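Local coordinates for protein alpha-1,3-glucanase (Bacillus circulans, PDB 5ZRU) that probably hydrolyses the alpha-1,3-glucosidic bonds of alpha-1,3-glucan, this chain being the GH87 catalytic unit of a longer, multidomain enzyme, at residues 174-183 and 247-255; 230-238 and 265-273. All blocks are in the same frame, centred on the assembly; numbering follows the deposited sequence.

Interaction 1: 174-183 and 247-255. With PE5 (3,6,9,12,15,18,21,24-octaoxahexacosan-1-ol), chain C; SO4 (sulfate ion), chain E.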
ATOM      1  N   GLU A 174      -7.387   8.964  16.013  1.00 11.81           N
ATOM      2  CA  GLU A 174      -6.329   9.947  16.187  1.00  9.87           C
ATOM      3  C   GLU A 174      -6.940  11.312  16.458  1.00 10.00           C
ATOM      4  O   GLU A 174      -8.072  11.595  16.057  1.00 10.22           O
ATOM      5  CB  GLU A 174      -5.431  10.022  14.943  1.00  7.09           C
ATOM      6  CG  GLU A 174      -6.145  10.508  13.702  1.00  9.36           C
ATOM      7  CD  GLU A 174      -5.368  10.201  12.443  1.00 11.77           C
ATOM      8  OE1 GLU A 174      -5.519   9.074  11.920  1.00  9.07           O
ATOM      9  OE2 GLU A 174      -4.602  11.074  11.986  1.00 10.07           O
ATOM     10  N   ALA A 175      -6.173  12.162  17.139  1.00 11.34           N
ATOM     11  CA  ALA A 175      -6.575  13.552  17.302  1.00 11.50           C
ATOM     12  C   ALA A 175      -6.306  14.300  16.003  1.00 11.81           C
ATOM     13  O   ALA A 175      -5.257  14.129  15.379  1.00 13.49           O
ATOM     14  CB  ALA A 175      -5.816  14.202  18.460  1.00 18.99           C
ATOM     15  N   VAL A 176      -7.263  15.114  15.583  1.00 10.76           N
ATOM     16  CA  VAL A 176      -7.175  15.828  14.313  1.00 11.64           C
ATOM     17  C   VAL A 176      -6.732  17.259  14.600  1.00 13.13           C
ATOM     18  O   VAL A 176      -7.438  17.976  15.324  1.00 11.97           O
ATOM     19  CB  VAL A 176      -8.515  15.819  13.569  1.00 12.22           C
ATOM     20  CG1 VAL A 176      -8.442  16.752  12.368  1.00 13.84           C
ATOM     21  CG2 VAL A 176      -8.875  14.399  13.144  1.00 12.89           C
ATOM     22  N   PRO A 177      -5.605  17.711  14.060  1.00 11.67           N
ATOM     23  CA  PRO A 177      -5.240  19.120  14.220  1.00 12.06           C
ATOM     24  C   PRO A 177      -6.168  20.004  13.402  1.00 14.56           C
ATOM     25  O   PRO A 177      -6.780  19.575  12.418  1.00 12.62           O
ATOM     26  CB  PRO A 177      -3.794  19.182  13.704  1.00 11.76           C
ATOM     27  CG  PRO A 177      -3.680  18.036  12.755  1.00 17.97           C
ATOM     28  CD  PRO A 177      -4.646  16.969  13.218  1.00 11.43           C
ATOM     29  N   ALA A 178      -6.289  21.255  13.839  1.00 12.82           N
ATOM     30  CA  ALA A 178      -7.081  22.211  13.075  1.00 12.21           C
ATOM     31  C   ALA A 178      -6.524  22.360  11.659  1.00 13.01           C
ATOM     32  O   ALA A 178      -5.387  21.979  11.359  1.00 12.20           O
ATOM     33  CB  ALA A 178      -7.110  23.574  13.771  1.00 14.71           C
ATOM     34  N   ALA A 179      -7.365  22.893  10.770  1.00 12.21           N
ATOM     35  CA  ALA A 179      -6.951  23.164   9.399  1.00 11.28           C
ATOM     36  C   ALA A 179      -5.684  24.010   9.362  1.00 11.92           C
ATOM     37  O   ALA A 179      -5.510  24.948  10.148  1.00 11.52           O
ATOM     38  CB  ALA A 179      -8.072  23.877   8.639  1.00 12.12           C
ATOM     39  N   ILE A 180      -4.797  23.669   8.434  1.00 10.49           N
ATOM     40  CA  ILE A 180      -3.592  24.458   8.213  1.00  9.73           C
ATOM     41  C   ILE A 180      -3.970  25.779   7.561  1.00 11.99           C
ATOM     42  O   ILE A 180      -4.739  25.813   6.588  1.00 10.71           O
ATOM     43  CB  ILE A 180      -2.592  23.687   7.343  1.00  9.16           C
ATOM     44  CG1 ILE A 180      -2.156  22.409   8.057  1.00 12.73           C
ATOM     45  CG2 ILE A 180      -1.351  24.563   7.033  1.00  7.98           C
ATOM     46  CD1 ILE A 180      -1.468  21.431   7.157  1.00 13.35           C
ATOM     47  N   ALA A 181      -3.393  26.863   8.079  1.00  9.69           N
ATOM     48  CA  ALA A 181      -3.690  28.209   7.622  1.00 11.31           C
ATOM     49  C   ALA A 181      -3.218  28.445   6.190  1.00 11.40           C
ATOM     50  O   ALA A 181      -2.217  27.888   5.735  1.00 11.16           O
ATOM     51  CB  ALA A 181      -3.029  29.235   8.540  1.00 10.12           C
ATOM     52  N   ARG A 182      -3.947  29.296   5.489  1.00 11.19           N
ATOM     53  CA  ARG A 182      -3.500  29.775   4.187  1.00 11.17           C
ATOM     54  C   ARG A 182      -2.176  30.517   4.323  1.00 11.52           C
ATOM     55  O   ARG A 182      -2.088  31.465   5.120  1.00 11.83           O
ATOM     56  CB  ARG A 182      -4.553  30.696   3.584  1.00 12.11           C
ATOM     57  CG  ARG A 182      -4.112  31.323   2.282  1.00 13.39           C
ATOM     58  CD  ARG A 182      -5.254  32.046   1.599  1.00 15.69           C
ATOM     59  NE  ARG A 182      -4.783  32.689   0.376  1.00 15.90           N
ATOM     60  CZ  ARG A 182      -5.577  33.186  -0.568  1.00 17.58           C
ATOM     61  NH1 ARG A 182      -6.894  33.105  -0.443  1.00 14.88           N
ATOM     62  NH2 ARG A 182      -5.047  33.753  -1.643  1.00 14.76           N
ATOM     63  N   PRO A 183      -1.132  30.129   3.596  1.00 10.86           N
ATOM     64  CA  PRO A 183       0.151  30.827   3.731  1.00 13.69           C
ATOM     65  C   PRO A 183       0.070  32.264   3.243  1.00 16.67           C
ATOM     66  O   PRO A 183      -0.740  32.605   2.377  1.00 13.13           O
ATOM     67  CB  PRO A 183       1.099  30.002   2.854  1.00 14.86           C
ATOM     68  CG  PRO A 183       0.453  28.658   2.748  1.00 17.04           C
ATOM     69  CD  PRO A 183      -1.015  28.910   2.774  1.00 12.78           C
ATOM     70  N   ILE A 247       2.157  23.140  -3.666  1.00  8.25           N
ATOM     71  CA  ILE A 247       0.709  22.981  -3.559  1.00 10.04           C
ATOM     72  C   ILE A 247       0.416  22.386  -2.192  1.00  8.75           C
ATOM     73  O   ILE A 247       0.918  21.305  -1.865  1.00  9.78           O
ATOM     74  CB  ILE A 247       0.146  22.076  -4.664  1.00  9.52           C
ATOM     75  CG1 ILE A 247       0.498  22.644  -6.048  1.00 11.03           C
ATOM     76  CG2 ILE A 247      -1.361  21.849  -4.451  1.00  9.77           C
ATOM     77  CD1 ILE A 247       0.314  21.639  -7.180  1.00 12.17           C
ATOM     78  N   MET A 248      -0.380  23.085  -1.388  1.00  7.22           N
ATOM     79  CA  MET A 248      -0.602  22.657  -0.015  1.00  8.51           C
ATOM     80  C   MET A 248      -2.078  22.768   0.328  1.00  9.38           C
ATOM     81  O   MET A 248      -2.691  23.812   0.089  1.00  9.88           O
ATOM     82  CB  MET A 248       0.215  23.496   0.981  1.00 10.61           C
ATOM     83  CG  MET A 248       0.183  22.940   2.411  1.00  8.34           C
ATOM     84  SD  MET A 248       0.893  24.084   3.627  1.00 15.71           S
ATOM     85  CE  MET A 248      -0.412  25.300   3.729  1.00 11.21           C
ATOM     86  N   GLY A 249      -2.633  21.705   0.910  1.00  7.45           N
ATOM     87  CA  GLY A 249      -3.992  21.725   1.401  1.00  8.72           C
ATOM     88  C   GLY A 249      -4.037  22.104   2.870  1.00 10.09           C
ATOM     89  O   GLY A 249      -3.030  22.462   3.485  1.00  9.87           O
ATOM     90  N   ALA A 250      -5.232  21.994   3.448  1.00  8.90           N
ATOM     91  CA  ALA A 250      -5.418  22.326   4.857  1.00 10.02           C
ATOM     92  C   ALA A 250      -5.215  21.132   5.790  1.00 10.05           C
ATOM     93  O   ALA A 250      -5.383  21.276   7.008  1.00  9.07           O
ATOM     94  CB  ALA A 250      -6.814  22.920   5.084  1.00  9.68           C
ATOM     95  N   GLY A 251      -4.844  19.971   5.260  1.00  9.81           N
ATOM     96  CA  GLY A 251      -4.644  18.784   6.076  1.00  9.33           C
ATOM     97  C   GLY A 251      -5.368  17.578   5.502  1.00  9.53           C
ATOM     98  O   GLY A 251      -6.418  17.696   4.865  1.00  7.81           O
ATOM     99  N   ILE A 252      -4.800  16.390   5.734  1.00  7.99           N
ATOM    100  CA  ILE A 252      -5.448  15.184   5.216  1.00  8.43           C
ATOM    101  C   ILE A 252      -6.834  14.979   5.814  1.00 10.52           C
ATOM    102  O   ILE A 252      -7.644  14.235   5.249  1.00  9.46           O
ATOM    103  CB  ILE A 252      -4.575  13.925   5.443  1.00  9.71           C
ATOM    104  CG1 ILE A 252      -4.408  13.624   6.944  1.00 10.39           C
ATOM    105  CG2 ILE A 252      -3.235  14.076   4.727  1.00  9.07           C
ATOM    106  CD1 ILE A 252      -3.653  12.300   7.228  1.00  8.38           C
ATOM    107  N   TRP A 253      -7.135  15.616   6.945  1.00 10.23           N
ATOM    108  CA  TRP A 253      -8.456  15.523   7.554  1.00 12.02           C
ATOM    109  C   TRP A 253      -9.379  16.669   7.150  1.00 11.58           C
ATOM    110  O   TRP A 253     -10.516  16.721   7.628  1.00 13.57           O
ATOM    111  CB  TRP A 253      -8.328  15.474   9.090  1.00  9.95           C
ATOM    112  CG  TRP A 253      -7.839  14.121   9.585  1.00 11.35           C
ATOM    113  CD1 TRP A 253      -6.561  13.782   9.943  1.00  8.82           C
ATOM    114  CD2 TRP A 253      -8.628  12.931   9.739  1.00 11.14           C
ATOM    115  NE1 TRP A 253      -6.511  12.455  10.319  1.00 11.15           N
ATOM    116  CE2 TRP A 253      -7.765  11.911  10.200  1.00  8.56           C
ATOM    117  CE3 TRP A 253      -9.981  12.628   9.528  1.00 11.53           C
ATOM    118  CZ2 TRP A 253      -8.213  10.609  10.463  1.00  9.61           C
ATOM    119  CZ3 TRP A 253     -10.431  11.322   9.797  1.00 10.64           C
ATOM    120  CH2 TRP A 253      -9.545  10.337  10.256  1.00 10.50           C
ATOM    121  N   HIS A 254      -8.913  17.598   6.316  1.00 10.68           N
ATOM    122  CA  HIS A 254      -9.685  18.801   6.017  1.00 11.87           C
ATOM    123  C   HIS A 254      -9.902  19.036   4.534  1.00 10.99           C
ATOM    124  O   HIS A 254     -10.984  19.488   4.147  1.00 13.20           O
ATOM    125  CB  HIS A 254      -8.998  20.032   6.642  1.00 10.92           C
ATOM    126  CG  HIS A 254      -8.936  19.977   8.137  1.00 12.00           C
ATOM    127  ND1 HIS A 254     -10.017  20.282   8.936  1.00 15.00           N
ATOM    128  CD2 HIS A 254      -7.932  19.633   8.977  1.00 11.69           C
ATOM    129  CE1 HIS A 254      -9.680  20.134  10.205  1.00 17.27           C
ATOM    130  NE2 HIS A 254      -8.418  19.745  10.257  1.00 13.68           N
ATOM    131  N   THR A 255      -8.911  18.741   3.692  1.00  9.30           N
ATOM    132  CA  THR A 255      -8.977  19.026   2.264  1.00  9.01           C
ATOM    133  C   THR A 255      -9.083  17.713   1.498  1.00  9.91           C
ATOM    134  O   THR A 255      -8.150  16.903   1.536  1.00  9.90           O
ATOM    135  CB  THR A 255      -7.741  19.805   1.807  1.00  9.50           C
ATOM    136  OG1 THR A 255      -7.719  21.092   2.441  1.00 10.06           O
ATOM    137  CG2 THR A 255      -7.761  19.986   0.295  1.00  9.48           C
TER
HETATM  138  C48 PE5 C 601     -17.682   9.919  -6.537  1.00 21.35           C
HETATM  139  C50 PE5 C 601     -17.192   8.479  -6.342  1.00 21.41           C
HETATM  140  O1  PE5 C 601     -18.282   7.629  -6.102  1.00 28.07           O
HETATM  141  C1  PE5 C 601     -17.955   6.271  -5.979  1.00 25.78           C
HETATM  142  C2  PE5 C 601     -19.170   5.459  -5.523  1.00 22.90           C
HETATM  143  O2  PE5 C 601     -19.546   5.854  -4.234  1.00 21.48           O
HETATM  144  C3  PE5 C 601     -20.733   5.296  -3.747  1.00 23.37           C
HETATM  145  C4  PE5 C 601     -21.045   5.874  -2.360  1.00 22.27           C
HETATM  146  O3  PE5 C 601     -19.966   5.644  -1.493  1.00 27.46           O
HETATM  147  C5  PE5 C 601     -20.139   6.040  -0.159  1.00 20.78           C
HETATM  148  C6  PE5 C 601     -18.922   6.841   0.329  1.00 31.37           C
HETATM  149  O4  PE5 C 601     -17.922   6.010   0.861  1.00 30.13           O
HETATM  150  C7  PE5 C 601     -16.599   6.359   0.543  1.00 27.79           C
HETATM  151  C8  PE5 C 601     -16.331   7.825   0.892  1.00 30.45           C
HETATM  152  O5  PE5 C 601     -15.165   8.246   0.257  1.00 33.05           O
HETATM  153  C9  PE5 C 601     -14.950   9.631   0.277  1.00 30.07           C
HETATM  154  C10 PE5 C 601     -13.850   9.939   1.284  1.00 27.79           C
HETATM  155  O6  PE5 C 601     -14.313  10.886   2.198  1.00 27.56           O
HETATM  156  C11 PE5 C 601     -13.616  10.919   3.410  1.00 27.21           C
HETATM  157  C12 PE5 C 601     -14.373  11.762   4.426  1.00 25.99           C
HETATM  158  O7  PE5 C 601     -13.543  12.831   4.761  1.00 24.43           O
HETATM  159  C13 PE5 C 601     -13.553  13.191   6.112  1.00 21.91           C
HETATM  160  C14 PE5 C 601     -13.158  14.662   6.216  1.00 23.80           C
HETATM  161  O8  PE5 C 601     -13.694  15.337   5.114  1.00 25.64           O
HETATM  162  C15 PE5 C 601     -13.369  16.699   5.012  1.00 24.84           C
HETATM  163  C16 PE5 C 601     -14.651  17.538   5.116  1.00 22.55           C
HETATM  164  O52 PE5 C 601     -15.007  18.063   3.867  1.00 32.17           O
HETATM  165  S   SO4 E 603      -9.000  30.698   1.524  1.00 35.01           S
HETATM  166  O1  SO4 E 603      -8.725  30.254   2.899  1.00 26.86           O
HETATM  167  O2  SO4 E 603      -8.169  29.954   0.583  1.00 31.75           O
HETATM  168  O3  SO4 E 603      -8.701  32.125   1.413  1.00 33.78           O
HETATM  169  O4  SO4 E 603     -10.416  30.454   1.215  1.00 44.94           O
HETATM  170  O   HOH W   1      -4.751  19.996   9.479  1.00 10.92           O

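Interaction 2: 230-238 and 265-273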
ATOM      1  N   GLY A 230     -13.475  16.614 -12.386  1.00 11.46           N
ATOM      2  CA  GLY A 230     -14.089  15.727 -13.352  1.00 12.27           C
ATOM      3  C   GLY A 230     -13.177  15.185 -14.427  1.00 12.94           C
ATOM      4  O   GLY A 230     -13.656  14.603 -15.405  1.00 10.21           O
ATOM      5  N   ASN A 231     -11.871  15.372 -14.295  1.00 12.63           N
ATOM      6  CA  ASN A 231     -10.919  14.697 -15.164  1.00 12.08           C
ATOM      7  C   ASN A 231      -9.558  14.714 -14.490  1.00 10.48           C
ATOM      8  O   ASN A 231      -9.422  15.152 -13.341  1.00 11.52           O
ATOM      9  CB  ASN A 231     -10.852  15.337 -16.551  1.00 16.85           C
ATOM     10  CG  ASN A 231     -10.654  14.294 -17.641  1.00 25.99           C
ATOM     11  OD1 ASN A 231      -9.564  13.690 -17.775  1.00 17.86           O
ATOM     12  ND2 ASN A 231     -11.713  14.059 -18.420  1.00 17.86           N
ATOM     13  N   MET A 232      -8.546  14.243 -15.216  1.00 10.21           N
ATOM     14  CA  MET A 232      -7.185  14.249 -14.694  1.00  9.88           C
ATOM     15  C   MET A 232      -6.728  15.687 -14.473  1.00 12.27           C
ATOM     16  O   MET A 232      -6.991  16.572 -15.295  1.00 10.42           O
ATOM     17  CB  MET A 232      -6.246  13.531 -15.666  1.00  9.39           C
ATOM     18  CG  MET A 232      -4.784  13.387 -15.176  1.00  9.98           C
ATOM     19  SD  MET A 232      -3.694  12.670 -16.411  1.00 13.21           S
ATOM     20  CE  MET A 232      -4.454  11.053 -16.677  1.00 12.19           C
ATOM     21  N   TRP A 233      -6.076  15.934 -13.339  1.00  9.72           N
ATOM     22  CA  TRP A 233      -5.499  17.246 -13.061  1.00  9.85           C
ATOM     23  C   TRP A 233      -4.078  17.256 -13.616  1.00 11.62           C
ATOM     24  O   TRP A 233      -3.190  16.600 -13.065  1.00 10.81           O
ATOM     25  CB  TRP A 233      -5.520  17.540 -11.561  1.00  8.83           C
ATOM     26  CG  TRP A 233      -5.084  18.948 -11.200  1.00 11.54           C
ATOM     27  CD1 TRP A 233      -4.888  19.997 -12.059  1.00 11.40           C
ATOM     28  CD2 TRP A 233      -4.746  19.433  -9.892  1.00 10.81           C
ATOM     29  NE1 TRP A 233      -4.469  21.112 -11.363  1.00 11.41           N
ATOM     30  CE2 TRP A 233      -4.373  20.792 -10.032  1.00  9.44           C
ATOM     31  CE3 TRP A 233      -4.741  18.858  -8.617  1.00 12.80           C
ATOM     32  CZ2 TRP A 233      -4.002  21.579  -8.945  1.00 11.18           C
ATOM     33  CZ3 TRP A 233      -4.366  19.637  -7.537  1.00 12.75           C
ATOM     34  CH2 TRP A 233      -3.999  20.985  -7.707  1.00 11.62           C
ATOM     35  N   LYS A 234      -3.862  17.992 -14.708  1.00 10.75           N
ATOM     36  CA  LYS A 234      -2.561  18.058 -15.364  1.00 10.18           C
ATOM     37  C   LYS A 234      -1.862  19.336 -14.929  1.00 12.61           C
ATOM     38  O   LYS A 234      -2.330  20.441 -15.226  1.00 11.42           O
ATOM     39  CB  LYS A 234      -2.705  18.000 -16.884  1.00 11.00           C
ATOM     40  CG  LYS A 234      -3.336  16.698 -17.342  1.00 13.82           C
ATOM     41  CD  LYS A 234      -3.592  16.666 -18.836  1.00 19.05           C
ATOM     42  CE  LYS A 234      -4.274  15.351 -19.218  1.00 21.47           C
ATOM     43  NZ  LYS A 234      -4.187  15.075 -20.686  1.00 29.98           N
ATOM     44  N   ILE A 235      -0.754  19.181 -14.225  1.00 10.95           N
ATOM     45  CA  ILE A 235      -0.048  20.293 -13.608  1.00 10.74           C
ATOM     46  C   ILE A 235       1.196  20.532 -14.452  1.00 12.79           C
ATOM     47  O   ILE A 235       2.212  19.842 -14.292  1.00 13.84           O
ATOM     48  CB  ILE A 235       0.277  20.001 -12.139  1.00 12.28           C
ATOM     49  CG1 ILE A 235      -1.034  19.783 -11.373  1.00 11.99           C
ATOM     50  CG2 ILE A 235       1.100  21.136 -11.523  1.00 10.86           C
ATOM     51  CD1 ILE A 235      -0.837  19.420  -9.888  1.00 11.73           C
ATOM     52  N   GLY A 236       1.107  21.505 -15.360  1.00 13.07           N
ATOM     53  CA  GLY A 236       2.084  21.677 -16.415  1.00 12.87           C
ATOM     54  C   GLY A 236       1.761  20.799 -17.616  1.00 16.08           C
ATOM     55  O   GLY A 236       0.865  19.954 -17.589  1.00 15.40           O
ATOM     56  N   SER A 237       2.522  20.999 -18.691  1.00 15.73           N
ATOM     57  CA  SER A 237       2.366  20.204 -19.904  1.00 18.94           C
ATOM     58  C   SER A 237       3.742  19.786 -20.393  1.00 18.63           C
ATOM     59  O   SER A 237       4.759  20.349 -19.985  1.00 18.65           O
ATOM     60  CB  SER A 237       1.633  20.978 -21.011  1.00 24.52           C
ATOM     61  OG  SER A 237       2.466  21.999 -21.540  1.00 21.89           O
ATOM     62  N   VAL A 238       3.769  18.779 -21.271  1.00 19.61           N
ATOM     63  CA  VAL A 238       5.049  18.345 -21.826  1.00 21.86           C
ATOM     64  C   VAL A 238       5.717  19.493 -22.568  1.00 18.78           C
ATOM     65  O   VAL A 238       6.928  19.720 -22.431  1.00 21.32           O
ATOM     66  CB  VAL A 238       4.862  17.111 -22.730  1.00 21.47           C
ATOM     67  CG1 VAL A 238       6.152  16.806 -23.486  1.00 19.45           C
ATOM     68  CG2 VAL A 238       4.451  15.910 -21.896  1.00 19.22           C
ATOM     69  N   ALA A 265      -7.901   7.134 -17.914  1.00 13.53           N
ATOM     70  CA  ALA A 265      -7.078   8.341 -18.034  1.00 15.15           C
ATOM     71  C   ALA A 265      -7.838   9.602 -17.633  1.00 14.18           C
ATOM     72  O   ALA A 265      -7.567  10.693 -18.149  1.00 13.59           O
ATOM     73  CB  ALA A 265      -6.507   8.490 -19.452  1.00 16.48           C
ATOM     74  N   SER A 266      -8.782   9.482 -16.690  1.00 11.88           N
ATOM     75  CA  SER A 266      -9.686  10.587 -16.387  1.00 10.37           C
ATOM     76  C   SER A 266      -9.653  11.014 -14.926  1.00 10.02           C
ATOM     77  O   SER A 266     -10.610  11.628 -14.448  1.00 11.98           O
ATOM     78  CB  SER A 266     -11.114  10.220 -16.800  1.00 12.04           C
ATOM     79  OG  SER A 266     -11.139   9.959 -18.191  1.00 13.90           O
ATOM     80  N   GLY A 267      -8.574  10.718 -14.214  1.00  9.91           N
ATOM     81  CA  GLY A 267      -8.430  11.183 -12.846  1.00  8.11           C
ATOM     82  C   GLY A 267      -6.994  11.020 -12.400  1.00  9.25           C
ATOM     83  O   GLY A 267      -6.142  10.522 -13.140  1.00 11.42           O
ATOM     84  N   GLY A 268      -6.734  11.434 -11.161  1.00  9.42           N
ATOM     85  CA  GLY A 268      -5.372  11.482 -10.667  1.00  9.01           C
ATOM     86  C   GLY A 268      -4.655  12.735 -11.140  1.00  8.44           C
ATOM     87  O   GLY A 268      -5.192  13.560 -11.887  1.00 10.67           O
ATOM     88  N   ILE A 269      -3.416  12.883 -10.678  1.00  8.13           N
ATOM     89  CA  ILE A 269      -2.604  14.070 -10.943  1.00 10.69           C
ATOM     90  C   ILE A 269      -1.416  13.692 -11.815  1.00 10.49           C
ATOM     91  O   ILE A 269      -0.667  12.762 -11.485  1.00 11.00           O
ATOM     92  CB  ILE A 269      -2.130  14.722  -9.632  1.00  8.77           C
ATOM     93  CG1 ILE A 269      -3.326  15.325  -8.892  1.00  9.77           C
ATOM     94  CG2 ILE A 269      -1.080  15.795  -9.918  1.00 12.65           C
ATOM     95  CD1 ILE A 269      -2.956  15.941  -7.511  1.00  9.83           C
ATOM     96  N   SER A 270      -1.226  14.422 -12.915  1.00 10.06           N
ATOM     97  CA  SER A 270      -0.060  14.244 -13.769  1.00 11.14           C
ATOM     98  C   SER A 270       0.834  15.462 -13.603  1.00 13.15           C
ATOM     99  O   SER A 270       0.433  16.576 -13.953  1.00 12.70           O
ATOM    100  CB  SER A 270      -0.457  14.070 -15.240  1.00 11.57           C
ATOM    101  OG  SER A 270       0.673  14.228 -16.097  1.00 12.83           O
ATOM    102  N   PHE A 271       2.036  15.252 -13.061  1.00 11.90           N
ATOM    103  CA  PHE A 271       3.018  16.323 -12.912  1.00 12.51           C
ATOM    104  C   PHE A 271       3.884  16.427 -14.161  1.00 12.41           C
ATOM    105  O   PHE A 271       4.391  15.415 -14.657  1.00 10.12           O
ATOM    106  CB  PHE A 271       3.939  16.078 -11.715  1.00  8.60           C
ATOM    107  CG  PHE A 271       3.269  16.162 -10.363  1.00 10.71           C
ATOM    108  CD1 PHE A 271       2.641  17.328  -9.941  1.00  9.50           C
ATOM    109  CD2 PHE A 271       3.342  15.087  -9.485  1.00 12.91           C
ATOM    110  CE1 PHE A 271       2.069  17.411  -8.684  1.00 10.97           C
ATOM    111  CE2 PHE A 271       2.767  15.154  -8.228  1.00 12.75           C
ATOM    112  CZ  PHE A 271       2.126  16.319  -7.827  1.00 12.74           C
ATOM    113  N   ARG A 272       4.081  17.652 -14.643  1.00 11.23           N
ATOM    114  CA  ARG A 272       5.058  17.952 -15.694  1.00 12.94           C
ATOM    115  C   ARG A 272       6.009  19.010 -15.139  1.00 12.38           C
ATOM    116  O   ARG A 272       5.944  20.189 -15.504  1.00 13.82           O
ATOM    117  CB  ARG A 272       4.372  18.419 -16.992  1.00 14.83           C
ATOM    118  CG  ARG A 272       3.414  17.400 -17.587  1.00 15.46           C
ATOM    119  CD  ARG A 272       4.148  16.156 -18.064  1.00 15.50           C
ATOM    120  NE  ARG A 272       3.234  15.180 -18.656  1.00 13.69           N
ATOM    121  CZ  ARG A 272       3.596  13.966 -19.066  1.00 17.33           C
ATOM    122  NH1 ARG A 272       4.859  13.568 -18.941  1.00 11.32           N
ATOM    123  NH2 ARG A 272       2.694  13.148 -19.598  1.00 16.96           N
ATOM    124  N   VAL A 273       6.866  18.578 -14.219  1.00 12.21           N
ATOM    125  CA  VAL A 273       7.709  19.452 -13.410  1.00 12.45           C
ATOM    126  C   VAL A 273       9.168  19.073 -13.658  1.00 13.55           C
ATOM    127  O   VAL A 273       9.517  17.887 -13.626  1.00 14.34           O
ATOM    128  CB  VAL A 273       7.359  19.322 -11.914  1.00 10.90           C
ATOM    129  CG1 VAL A 273       8.362  20.079 -11.041  1.00 12.57           C
ATOM    130  CG2 VAL A 273       5.919  19.803 -11.651  1.00 10.20           C
TER

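Interaction 1: 174-183 and 247-255
His254 and Trp253 reach out of the turn after strand 245-249 and hold the extended segment 174-183 through one carbonyl, Pro177 O, and the side chains of Glu174, Val176 and Ala179. His254 NE2 donates to Pro177 O at 2.7 Å; the bond is nearly straight (166°) and lies in both the ring plane and the carbonyl plane. The same ring carries Ala179 over a face, with CB 4.1 Å from the ring centroid. Edge and face contacts together fix how the imidazole is turned. At its root, the turn is closed by Gly251 O, which takes the backbone N-H groups of both His254 and Thr255.

Trp253 is met at a face and at its N-H. Val176 CG2 sits over the five-membered ring, 3.7 Å from its centroid, while CG1 touches Trp253 CB at 3.5 Å. The indole NE1 gives its hydrogen to Glu174 OE2 at 2.9 Å. It approaches from above the carboxylate, 82° out of that plane, and OE2 also forms a salt bridge with Arg345. Glu174 CG is tucked between its own backbone N and carbonyl carbon, and the chain then runs extended to this double partnership.

Farther along, Ile180 N bonds to Ala250 O at 2.8 Å, and a water bridges that oxygen to Ala178 O. Met248 runs straight as far as SD, then bends (chi3 74°), which places CE between Ile180 CG2 at 3.5 Å and Pro183 CG at 3.6 Å.

Segment 174-183 thus leaves the antiparallel sheet of the N-terminal domain, whose last strand is 166-174, and crosses the start of the parallel beta-helix. Trp253 makes edge-to-face contacts with His141 and Trp315, joining the two domains, while Met248 lies on strand 245-249 between strands 220-222 and 277-285.

Interaction 2: 230-238 and 265-273
Trp233 O draws two donors from the neighbouring strand: Ser270 N in a hydrogen bond of 2.9 Å, and Ile269 CA in a weaker C-H contact at 3.4 Å. Strands 233-235 and 269-273 are successive turns of a parallel beta-helix, as in the pectate lyase-like clan, and run side by side 13° from parallel. The ladder continues with Trp233 N to Gly268 O, Ile235 N to Ser270 O and Arg272 N to Ile235 O.

On one face, Trp233 and Ile269 point the same way, with Trp233 CE3 3.6 Å from Ile269 CD1. Ile235 CD1 lies over the centre of the Trp233 ring and meets Ile269 CG2 at 3.6 Å and Phe271 CE1 at 3.7 Å. Phe206 of helix 203-216 forms an edge-to-face pair with the indole.

At one end, Met232 swings CG away from its own N (chi1 -176°), which carries SD onto Ser270 CB, whose OG bonds to Asp303. At the other end Arg272 bends at chi2, laying its guanidinium flat beneath Val238; Arg272 NH1 bonds to Asn304 OD1, and Val238 CG2 sits 3.5 Å from Arg272 CZ, over the middle of the group.

How the interactions relate
Interaction 2 lies wholly within the first turns of the beta-helix; interaction 1 brings only 247-255 from it, against the linker from the N-terminal domain. Their segments alternate along the chain: strand 245-249 of interaction 1 follows strand 233-235 of interaction 2. They touch where Ile247 CD1 meets Ile235 CD1 at 3.7 Å. The chemistry differs with position. Interaction 2 pairs two strands of one domain, a backbone ladder with an apolar face of Trp233, Ile235, Ile269 and Phe271 that is buried. Interaction 1 joins a linker without regular structure to a turn, so side-chain donors of Trp253 and His254 do much of the work, helped by a water, and Ala178 and Ala179 remain exposed.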